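Local coordinates for glycerate dehydrogenase related protein (Thermoplasma acidophilum, PDB 3GVX) that probably reduces 2-oxoacids such as glyoxylate and hydroxypyruvate with a nicotinamide cofactor, at residues Ala55-Gly59 against Val60-Asp64; Phe7-Gly11 against His12-Ile16; Val213-Lys216 against Pro217-Ile220; Leu128-Gly132 against Ile133-Val137. All blocks are in the same frame, centred on the assembly; numbering follows the deposited sequence.

Interaction 1 of 4, residues Ala55-Gly59 against Val60-Asp64; sequences AISAG and VDHID
His62 turns back over the loop so that its ring edge meets Gly59 and Ser57. NE2 gives a hydrogen bond of 3.1 Å to Gly59 O, and the bond is bent at 136°. The carbonyl oxygen lies close to the plane of the imidazole, whereas NE2 itself stands above the plane of the carbonyl. This reach depends on a first torsion of 53°, which sets CG between the backbone N and the carbonyl carbon. Ser57 adopts a similar torsion, 60°, and its OG donates to the same Gly59 O over 2.8 Å, this time within the carbonyl plane. One backbone oxygen is thus gripped by two side chains, and Ser57 OG also comes within 3.2 Å of His62 NE2. An alanine at Ser57 would remove one of these two donors, and Gly59 O would probably lose its in-plane partner and keep the bent bond from the imidazole. Segments 55-59 and 60-64 lie along the glycine-containing loop that leaves strand 52-55 of the smaller parallel sheet; as in related dehydrogenases, it probably faces the active-site cleft. A type I turn from Val60 to Ile63, closed by Ile63 N to Val60 O at 2.8 Å, brings His62 and Ile63 round. Ile63 lays CG1 over the centre of one face of the His62 ring, 4.0 Å above its plane, and carries CD1 on to Ala55 CB at 3.7 Å. Val60 CG1 approaches the same Ala55 CB less closely, at 4.2 Å, while Ile63 also packs on Ile40 of strand 37-40.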
loop_
_atom_site.group_PDB
_atom_site.type_symbol
_atom_site.label_atom_id
_atom_site.label_comp_id
_atom_site.label_asym_id
_atom_site.label_seq_id
_atom_site.Cartn_x
_atom_site.Cartn_y
_atom_site.Cartn_z
ATOM N N ALA B 55 -28.291 -1.120 -8.845
ATOM C CA ALA B 55 -28.434 -1.632 -7.489
ATOM C C ALA B 55 -27.246 -1.070 -6.705
ATOM O O ALA B 55 -26.161 -0.871 -7.256
ATOM C CB ALA B 55 -28.385 -3.158 -7.487
ATOM N N ILE B 56 -27.443 -0.801 -5.423
ATOM C CA ILE B 56 -26.352 -0.258 -4.626
ATOM C C ILE B 56 -25.623 -1.368 -3.902
ATOM O O ILE B 56 -24.586 -1.139 -3.300
ATOM C CB ILE B 56 -26.851 0.763 -3.597
ATOM C CG1 ILE B 56 -27.836 0.094 -2.645
ATOM C CG2 ILE B 56 -27.475 1.944 -4.317
ATOM C CD1 ILE B 56 -27.934 0.742 -1.293
ATOM N N SER B 57 -26.169 -2.577 -3.963
ATOM C CA SER B 57 -25.541 -3.728 -3.318
ATOM C C SER B 57 -24.589 -4.422 -4.286
ATOM O O SER B 57 -24.598 -4.142 -5.486
ATOM C CB SER B 57 -26.601 -4.713 -2.812
ATOM O OG SER B 57 -27.394 -5.199 -3.871
ATOM N N ALA B 58 -23.787 -5.337 -3.756
ATOM C CA ALA B 58 -22.809 -6.091 -4.542
ATOM C C ALA B 58 -23.467 -7.121 -5.449
ATOM O O ALA B 58 -23.038 -7.324 -6.584
ATOM C CB ALA B 58 -21.823 -6.772 -3.607
ATOM N N GLY B 59 -24.512 -7.760 -4.938
ATOM C CA GLY B 59 -25.233 -8.769 -5.700
ATOM C C GLY B 59 -26.661 -8.372 -6.043
ATOM O O GLY B 59 -27.253 -7.486 -5.420
ATOM N N VAL B 60 -27.218 -9.048 -7.038
ATOM C CA VAL B 60 -28.566 -8.773 -7.489
ATOM C C VAL B 60 -29.484 -9.979 -7.383
ATOM O O VAL B 60 -30.610 -9.944 -7.859
ATOM C CB VAL B 60 -28.563 -8.343 -8.947
ATOM C CG1 VAL B 60 -27.797 -7.036 -9.120
ATOM C CG2 VAL B 60 -27.965 -9.461 -9.790
ATOM N N ASP B 61 -29.018 -11.045 -6.756
ATOM C CA ASP B 61 -29.859 -12.223 -6.671
ATOM C C ASP B 61 -31.198 -12.012 -5.977
ATOM O O ASP B 61 -32.134 -12.771 -6.192
ATOM C CB ASP B 61 -29.067 -13.373 -6.044
ATOM C CG ASP B 61 -27.771 -13.649 -6.802
ATOM O OD1 ASP B 61 -27.816 -13.743 -8.050
ATOM O OD2 ASP B 61 -26.705 -13.753 -6.159
ATOM N N HIS B 62 -31.304 -10.962 -5.175
ATOM C CA HIS B 62 -32.556 -10.651 -4.472
ATOM C C HIS B 62 -33.436 -9.746 -5.340
ATOM O O HIS B 62 -34.519 -9.338 -4.934
ATOM C CB HIS B 62 -32.285 -9.922 -3.150
ATOM C CG HIS B 62 -31.414 -8.723 -3.304
ATOM N ND1 HIS B 62 -31.812 -7.463 -2.909
ATOM C CD2 HIS B 62 -30.185 -8.585 -3.835
ATOM C CE1 HIS B 62 -30.853 -6.602 -3.196
ATOM N NE2 HIS B 62 -29.853 -7.253 -3.760
ATOM N N ILE B 63 -32.953 -9.402 -6.525
ATOM C CA ILE B 63 -33.706 -8.544 -7.415
ATOM C C ILE B 63 -34.414 -9.365 -8.503
ATOM O O ILE B 63 -33.877 -10.347 -9.026
ATOM C CB ILE B 63 -32.781 -7.483 -8.052
ATOM C CG1 ILE B 63 -32.272 -6.543 -6.957
ATOM C CG2 ILE B 63 -33.529 -6.736 -9.139
ATOM C CD1 ILE B 63 -31.055 -5.752 -7.306
ATOM N N ASP B 64 -35.637 -8.956 -8.822
ATOM C CA ASP B 64 -36.428 -9.627 -9.846
ATOM C C ASP B 64 -35.885 -9.380 -11.255
ATOM O O ASP B 64 -36.521 -8.725 -12.096
ATOM C CB ASP B 64 -37.895 -9.195 -9.779
ATOM C CG ASP B 64 -38.754 -9.913 -10.825
ATOM O OD1 ASP B 64 -38.274 -10.924 -11.371
ATOM O OD2 ASP B 64 -39.889 -9.488 -11.105
#

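Interaction 2 of 4, residues Phe7-Gly11 against His12-Ile16; sequences FPADG and HVREI
Asp10 caps the N-terminus of helix 11-20, its OD1 accepting from two main-chain amides of the first turn. The bond from Val13 N is 3.0 Å long and fairly straight at 163°; it arrives on the anti side of the carboxylate, somewhat out of its plane. The second, from His12 N at 2.7 Å, is sharply bent and weak. With CG placed between the backbone N and the carbonyl carbon (chi1 56°), the carboxylate folds back over these N-H groups, which have no preceding helical carbonyl to meet, and its negative charge would probably suit the positive end of the helix dipole. Regular helical bonding then takes over: Asp10 O receives Arg14 N at 2.7 Å and Gly11 O receives Glu15 N at 2.8 Å. Arg14 NH1 is directed at Ala9 O, but the modelled separation is too short for the details of that bond to be trusted. Beneath the polar cap, Ala9 CB meets Val13 CG1 at 3.7 Å. The turn follows strand 3-5 of the five-stranded parallel sheet; Val13 packs on Ile269 and Phe273 of helix 266-279, while Arg14 makes a cation-pi contact with Trp28 of strand 26-28.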
loop_
_atom_site.group_PDB
_atom_site.type_symbol
_atom_site.label_atom_id
_atom_site.label_comp_id
_atom_site.label_asym_id
_atom_site.label_seq_id
_atom_site.Cartn_x
_atom_site.Cartn_y
_atom_site.Cartn_z
ATOM N N PHE B 7 -35.552 4.950 -3.158
ATOM C CA PHE B 7 -35.511 4.620 -1.758
ATOM C C PHE B 7 -35.261 5.881 -0.959
ATOM O O PHE B 7 -34.807 6.890 -1.497
ATOM C CB PHE B 7 -34.455 3.544 -1.442
ATOM C CG PHE B 7 -33.086 3.821 -1.990
ATOM C CD1 PHE B 7 -32.686 3.276 -3.210
ATOM C CD2 PHE B 7 -32.181 4.609 -1.288
ATOM C CE1 PHE B 7 -31.410 3.510 -3.723
ATOM C CE2 PHE B 7 -30.899 4.853 -1.797
ATOM C CZ PHE B 7 -30.519 4.301 -3.018
ATOM N N PRO B 8 -35.594 5.848 0.335
ATOM C CA PRO B 8 -35.429 6.958 1.274
ATOM C C PRO B 8 -33.936 7.250 1.400
ATOM O O PRO B 8 -33.139 6.356 1.676
ATOM C CB PRO B 8 -36.039 6.404 2.565
ATOM C CG PRO B 8 -37.013 5.356 2.059
ATOM C CD PRO B 8 -36.210 4.694 1.004
ATOM N N ALA B 9 -33.554 8.497 1.168
ATOM C CA ALA B 9 -32.150 8.863 1.245
ATOM C C ALA B 9 -32.004 10.162 2.016
ATOM O O ALA B 9 -32.824 11.063 1.884
ATOM C CB ALA B 9 -31.581 9.006 -0.161
ATOM N N ASP B 10 -30.974 10.267 2.841
ATOM C CA ASP B 10 -30.812 11.506 3.578
ATOM C C ASP B 10 -29.991 12.551 2.847
ATOM O O ASP B 10 -29.641 12.392 1.665
ATOM C CB ASP B 10 -30.215 11.252 4.960
ATOM C CG ASP B 10 -28.905 10.507 4.906
ATOM O OD1 ASP B 10 -27.951 10.987 4.258
ATOM O OD2 ASP B 10 -28.827 9.426 5.515
ATOM N N GLY B 11 -29.722 13.637 3.568
ATOM C CA GLY B 11 -28.968 14.754 3.037
ATOM C C GLY B 11 -27.550 14.364 2.700
ATOM O O GLY B 11 -26.965 14.924 1.776
ATOM N N HIS B 12 -26.990 13.412 3.443
ATOM C CA HIS B 12 -25.632 12.956 3.164
ATOM C C HIS B 12 -25.629 12.305 1.788
ATOM O O HIS B 12 -24.864 12.676 0.891
ATOM C CB HIS B 12 -25.170 11.939 4.207
ATOM C CG HIS B 12 -23.693 11.706 4.202
ATOM N ND1 HIS B 12 -23.067 10.833 5.068
ATOM C CD2 HIS B 12 -22.709 12.261 3.453
ATOM C CE1 HIS B 12 -21.764 10.859 4.851
ATOM N NE2 HIS B 12 -21.522 11.715 3.877
ATOM N N VAL B 13 -26.504 11.321 1.642
ATOM C CA VAL B 13 -26.655 10.609 0.393
ATOM C C VAL B 13 -26.944 11.642 -0.686
ATOM O O VAL B 13 -26.297 11.666 -1.726
ATOM C CB VAL B 13 -27.798 9.578 0.518
ATOM C CG1 VAL B 13 -27.947 8.792 -0.772
ATOM C CG2 VAL B 13 -27.542 8.659 1.732
ATOM N N ARG B 14 -27.883 12.535 -0.413
ATOM C CA ARG B 14 -28.231 13.566 -1.375
ATOM C C ARG B 14 -27.075 14.442 -1.818
ATOM O O ARG B 14 -26.945 14.713 -3.004
ATOM C CB ARG B 14 -29.357 14.432 -0.832
ATOM C CG ARG B 14 -30.717 14.040 -1.339
ATOM C CD ARG B 14 -31.706 13.879 -0.224
ATOM N NE ARG B 14 -33.052 14.121 -0.722
ATOM C CZ ARG B 14 -34.133 13.461 -0.339
ATOM N NH1 ARG B 14 -34.039 12.499 0.557
ATOM N NH2 ARG B 14 -35.305 13.772 -0.858
ATOM N N GLU B 15 -26.229 14.883 -0.890
ATOM C CA GLU B 15 -25.100 15.722 -1.291
ATOM C C GLU B 15 -24.182 14.976 -2.237
ATOM O O GLU B 15 -23.838 15.478 -3.303
ATOM C CB GLU B 15 -24.268 16.213 -0.095
ATOM C CG GLU B 15 -23.276 17.299 -0.536
ATOM C CD GLU B 15 -22.248 17.708 0.519
ATOM O OE1 GLU B 15 -21.429 18.610 0.220
ATOM O OE2 GLU B 15 -22.253 17.143 1.637
ATOM N N ILE B 16 -23.777 13.782 -1.824
ATOM C CA ILE B 16 -22.919 12.917 -2.630
ATOM C C ILE B 16 -23.502 12.854 -4.031
ATOM O O ILE B 16 -22.804 13.052 -5.030
ATOM C CB ILE B 16 -22.896 11.483 -2.075
ATOM C CG1 ILE B 16 -22.342 11.491 -0.654
ATOM C CG2 ILE B 16 -22.129 10.573 -3.019
ATOM C CD1 ILE B 16 -22.160 10.123 -0.043
#

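Interaction 3 of 4, residues Val213-Lys216 against Pro217-Ile220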
loop_
_atom_site.group_PDB
_atom_site.type_symbol
_atom_site.label_atom_id
_atom_site.label_comp_id
_atom_site.label_asym_id
_atom_site.label_seq_id
_atom_site.Cartn_x
_atom_site.Cartn_y
_atom_site.Cartn_z
ATOM N N VAL B 213 -9.076 -23.735 -0.556
ATOM C CA VAL B 213 -8.364 -23.771 -1.821
ATOM C C VAL B 213 -6.971 -24.261 -1.438
ATOM O O VAL B 213 -6.154 -24.618 -2.286
ATOM C CB VAL B 213 -8.284 -22.373 -2.493
ATOM C CG1 VAL B 213 -7.415 -22.444 -3.749
ATOM C CG2 VAL B 213 -9.697 -21.876 -2.837
ATOM N N VAL B 214 -6.717 -24.286 -0.133
ATOM C CA VAL B 214 -5.442 -24.757 0.384
ATOM C C VAL B 214 -5.555 -25.998 1.270
ATOM O O VAL B 214 -6.397 -26.083 2.167
ATOM C CB VAL B 214 -4.694 -23.664 1.204
ATOM C CG1 VAL B 214 -3.441 -24.267 1.864
ATOM C CG2 VAL B 214 -4.322 -22.489 0.300
ATOM N N SER B 215 -4.680 -26.956 0.991
ATOM C CA SER B 215 -4.597 -28.180 1.760
ATOM C C SER B 215 -4.005 -27.804 3.092
ATOM O O SER B 215 -2.833 -27.431 3.198
ATOM C CB SER B 215 -3.681 -29.191 1.073
ATOM O OG SER B 215 -3.203 -30.155 1.997
ATOM N N LYS B 216 -4.824 -27.909 4.119
ATOM C CA LYS B 216 -4.369 -27.577 5.443
ATOM C C LYS B 216 -3.118 -28.324 5.923
ATOM O O LYS B 216 -2.155 -27.693 6.340
ATOM C CB LYS B 216 -5.488 -27.767 6.431
ATOM C CG LYS B 216 -5.039 -27.453 7.809
ATOM C CD LYS B 216 -6.200 -27.138 8.681
ATOM C CE LYS B 216 -5.716 -26.950 10.075
ATOM N NZ LYS B 216 -6.850 -26.810 11.013
ATOM N N PRO B 217 -3.112 -29.669 5.884
ATOM C CA PRO B 217 -1.907 -30.373 6.346
ATOM C C PRO B 217 -0.671 -30.085 5.493
ATOM O O PRO B 217 0.447 -30.047 6.005
ATOM C CB PRO B 217 -2.312 -31.849 6.288
ATOM C CG PRO B 217 -3.826 -31.800 6.406
ATOM C CD PRO B 217 -4.175 -30.625 5.536
ATOM N N ASP B 218 -0.868 -29.880 4.194
ATOM C CA ASP B 218 0.253 -29.599 3.302
ATOM C C ASP B 218 0.916 -28.250 3.596
ATOM O O ASP B 218 2.140 -28.134 3.584
ATOM C CB ASP B 218 -0.204 -29.665 1.838
ATOM C CG ASP B 218 -0.542 -31.081 1.394
ATOM O OD1 ASP B 218 -0.973 -31.877 2.250
ATOM O OD2 ASP B 218 -0.394 -31.387 0.190
HETATM N N MSE B 219 0.100 -27.238 3.870
HETATM C CA MSE B 219 0.615 -25.907 4.172
HETATM C C MSE B 219 1.313 -25.897 5.518
HETATM O O MSE B 219 2.424 -25.391 5.647
HETATM C CB MSE B 219 -0.528 -24.882 4.148
HETATM C CG MSE B 219 -0.143 -23.463 4.553
HETATM SE SE MSE B 219 1.341 -22.844 3.756
HETATM C CE MSE B 219 0.909 -22.725 2.040
ATOM N N ILE B 220 0.662 -26.471 6.519
ATOM C CA ILE B 220 1.247 -26.526 7.848
ATOM C C ILE B 220 2.523 -27.346 7.860
ATOM O O ILE B 220 3.432 -27.092 8.651
ATOM C CB ILE B 220 0.260 -27.122 8.865
ATOM C CG1 ILE B 220 -0.876 -26.123 9.089
ATOM C CG2 ILE B 220 0.989 -27.533 10.132
ATOM C CD1 ILE B 220 -1.532 -26.182 10.429
#
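Ser215 and Asp218 meet at the start of helix 216-225, where Ser215 holds the N-cap position. Its OG accepts from Asp218 N at 3.2 Å, although OG is modelled too near the aspartate, and its exact place is therefore less certain. A first torsion of 159° swings the hydroxyl away from the serine's own backbone N and beside its carbonyl carbon, within range of that amide. The main chain continues the winding: Ser215 O takes Met219 N at 3.0 Å, and Lys216 O takes Ile220 N at 3.1 Å, the latter nearly straight at 171°. Pro217, in this first turn, has no N-H to be satisfied, though its CD is pressed tightly against Lys216 CB at 3.3 Å. On the buried flank Val214 CG1 rests against CB of the selenomethionine Met219 at 3.8 Å.

The next shell fixes the polar ends. Asp218 OD2 accepts from Ser193 N, so the carboxylate ties this turn to the start of helix 193-196. Lys216 runs out extended, and its NZ forms a salt bridge with Glu244. Further back, Val214 O receives Trp237 NE1, the backbone of Ser215 is hydrogen-bonded to that of Val191, and Val214 and Met219 both pack on Tyr231 of strand 230-233. The whole is a serine N-cap opening the helix of a beta-alpha-beta crossover, in which helix 216-225 connects parallel strands 204-207 and 230-233 of the Rossmann-type nucleotide-binding domain.

Interaction 4 of 4, residues Leu128-Gly132 against Ile133-Val137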
loop_
_atom_site.group_PDB
_atom_site.type_symbol
_atom_site.label_atom_id
_atom_site.label_comp_id
_atom_site.label_asym_id
_atom_site.label_seq_id
_atom_site.Cartn_x
_atom_site.Cartn_y
_atom_site.Cartn_z
ATOM N N LEU B 128 -3.082 -15.481 -8.212
ATOM C CA LEU B 128 -3.795 -16.687 -8.548
ATOM C C LEU B 128 -5.272 -16.323 -8.632
ATOM O O LEU B 128 -5.922 -16.066 -7.617
ATOM C CB LEU B 128 -3.552 -17.724 -7.462
ATOM C CG LEU B 128 -4.019 -19.146 -7.752
ATOM C CD1 LEU B 128 -3.286 -19.704 -8.975
ATOM C CD2 LEU B 128 -3.767 -20.001 -6.509
ATOM N N GLY B 129 -5.800 -16.292 -9.849
ATOM C CA GLY B 129 -7.187 -15.920 -10.032
ATOM C C GLY B 129 -7.207 -14.441 -10.340
ATOM O O GLY B 129 -6.807 -13.619 -9.513
ATOM N N TYR B 130 -7.667 -14.083 -11.530
ATOM C CA TYR B 130 -7.675 -12.682 -11.883
ATOM C C TYR B 130 -9.035 -12.046 -11.998
ATOM O O TYR B 130 -9.475 -11.634 -13.081
ATOM C CB TYR B 130 -6.906 -12.440 -13.167
ATOM C CG TYR B 130 -6.341 -11.046 -13.189
ATOM C CD1 TYR B 130 -5.471 -10.619 -12.189
ATOM C CD2 TYR B 130 -6.682 -10.146 -14.190
ATOM C CE1 TYR B 130 -4.952 -9.326 -12.186
ATOM C CE2 TYR B 130 -6.170 -8.848 -14.198
ATOM C CZ TYR B 130 -5.305 -8.448 -13.196
ATOM O OH TYR B 130 -4.794 -7.182 -13.225
ATOM N N GLY B 131 -9.701 -11.943 -10.861
ATOM C CA GLY B 131 -11.007 -11.334 -10.840
ATOM C C GLY B 131 -10.996 -9.910 -10.276
ATOM O O GLY B 131 -9.986 -9.205 -10.373
ATOM N N GLY B 132 -12.124 -9.488 -9.715
ATOM C CA GLY B 132 -12.227 -8.159 -9.147
ATOM C C GLY B 132 -11.145 -7.861 -8.130
ATOM O O GLY B 132 -10.571 -6.779 -8.113
ATOM N N ILE B 133 -10.852 -8.838 -7.288
ATOM C CA ILE B 133 -9.833 -8.666 -6.274
ATOM C C ILE B 133 -8.445 -8.652 -6.886
ATOM O O ILE B 133 -7.634 -7.784 -6.585
ATOM C CB ILE B 133 -9.941 -9.772 -5.225
ATOM C CG1 ILE B 133 -11.294 -9.638 -4.512
ATOM C CG2 ILE B 133 -8.732 -9.732 -4.299
ATOM C CD1 ILE B 133 -11.581 -10.699 -3.494
ATOM N N GLY B 134 -8.193 -9.605 -7.770
ATOM C CA GLY B 134 -6.909 -9.676 -8.432
ATOM C C GLY B 134 -6.609 -8.442 -9.258
ATOM O O GLY B 134 -5.458 -8.021 -9.341
ATOM N N ARG B 135 -7.635 -7.856 -9.866
ATOM C CA ARG B 135 -7.441 -6.659 -10.676
ATOM C C ARG B 135 -7.103 -5.455 -9.827
ATOM O O ARG B 135 -6.236 -4.673 -10.173
ATOM C CB ARG B 135 -8.681 -6.389 -11.531
ATOM C CG ARG B 135 -8.874 -7.445 -12.613
ATOM C CD ARG B 135 -10.253 -7.447 -13.257
ATOM N NE ARG B 135 -10.438 -8.694 -13.995
ATOM C CZ ARG B 135 -10.185 -8.870 -15.286
ATOM N NH1 ARG B 135 -9.747 -7.870 -16.026
ATOM N NH2 ARG B 135 -10.332 -10.073 -15.823
ATOM N N ARG B 136 -7.795 -5.328 -8.707
ATOM C CA ARG B 136 -7.572 -4.235 -7.781
ATOM C C ARG B 136 -6.209 -4.375 -7.113
ATOM O O ARG B 136 -5.518 -3.400 -6.900
ATOM C CB ARG B 136 -8.677 -4.204 -6.729
ATOM C CG ARG B 136 -8.593 -3.026 -5.792
ATOM C CD ARG B 136 -8.624 -1.692 -6.527
ATOM N NE ARG B 136 -8.471 -0.585 -5.588
ATOM C CZ ARG B 136 -8.516 0.706 -5.893
ATOM N NH1 ARG B 136 -8.713 1.093 -7.142
ATOM N NH2 ARG B 136 -8.365 1.605 -4.927
ATOM N N VAL B 137 -5.846 -5.608 -6.785
ATOM C CA VAL B 137 -4.566 -5.915 -6.162
ATOM C C VAL B 137 -3.449 -5.520 -7.115
ATOM O O VAL B 137 -2.473 -4.896 -6.703
ATOM C CB VAL B 137 -4.462 -7.444 -5.786
ATOM C CG1 VAL B 137 -2.999 -7.872 -5.666
ATOM C CG2 VAL B 137 -5.210 -7.712 -4.472
HETATM O O HOH W 1 -5.856 -3.993 -12.752
HETATM O O HOH W 2 -9.597 -12.267 -8.183
#
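Arg135 N gives Gly131 O a hydrogen bond of 2.8 Å, nearly in line with the carbonyl, and Arg136 N follows with Gly132 O at 3.2 Å. A water accepts from both Gly131 N at 2.7 Å and Gly134 N, bridging the glycine turn to the helix. The arginine's NE and NH2 both reach back to Tyr130 O, though each bond is weak and bent. At the far end of the ring, Tyr130 OH is hydrogen-bonded to Asp157. With CG anti to the carbonyl carbon (chi1 -68°) and the chain extended from there to NE, Arg135 lays CG over one face of the tyrosine, 3.9 Å from the ring centroid in a CH-pi contact, and the guanidinium plane is turned 47° from the ring. A serine in place of Tyr130 would probably leave the aliphatic part of Arg135 without its aromatic support and Asp157 without the phenolic partner. Gly134 lies so near Gly129 O that a CB there would collide, which fits the GxGxxG pattern that probably receives the dinucleotide. The turn joins strand 124-128 to helix 132-143, whose Val137 packs on strand 176-179 and whose Ile133 meets Val85 of helix 79-97.

Overall arrangement
Along the chain the contacts come in the order interaction 2, interaction 1, interaction 4, interaction 3, and they divide between two parallel sheets. Interactions 2 and 1 follow strands 3-5 and 52-55 of the five-stranded sheet; their centres are 19 Å apart, and they touch where Phe7 CZ packs on Ile56 CG2 at 4.1 Å. Interactions 4 and 3 belong to the seven-stranded Rossmann-type sheet, with centres 22 Å apart and nearest atoms about 5 Å apart. Interactions 1 and 4 approach to about 11 Å between nearest atoms, whereas the centres of 2 and 3 are 47 Å apart. This two-domain layout is consistent with a substrate and cofactor cleft between the sheets.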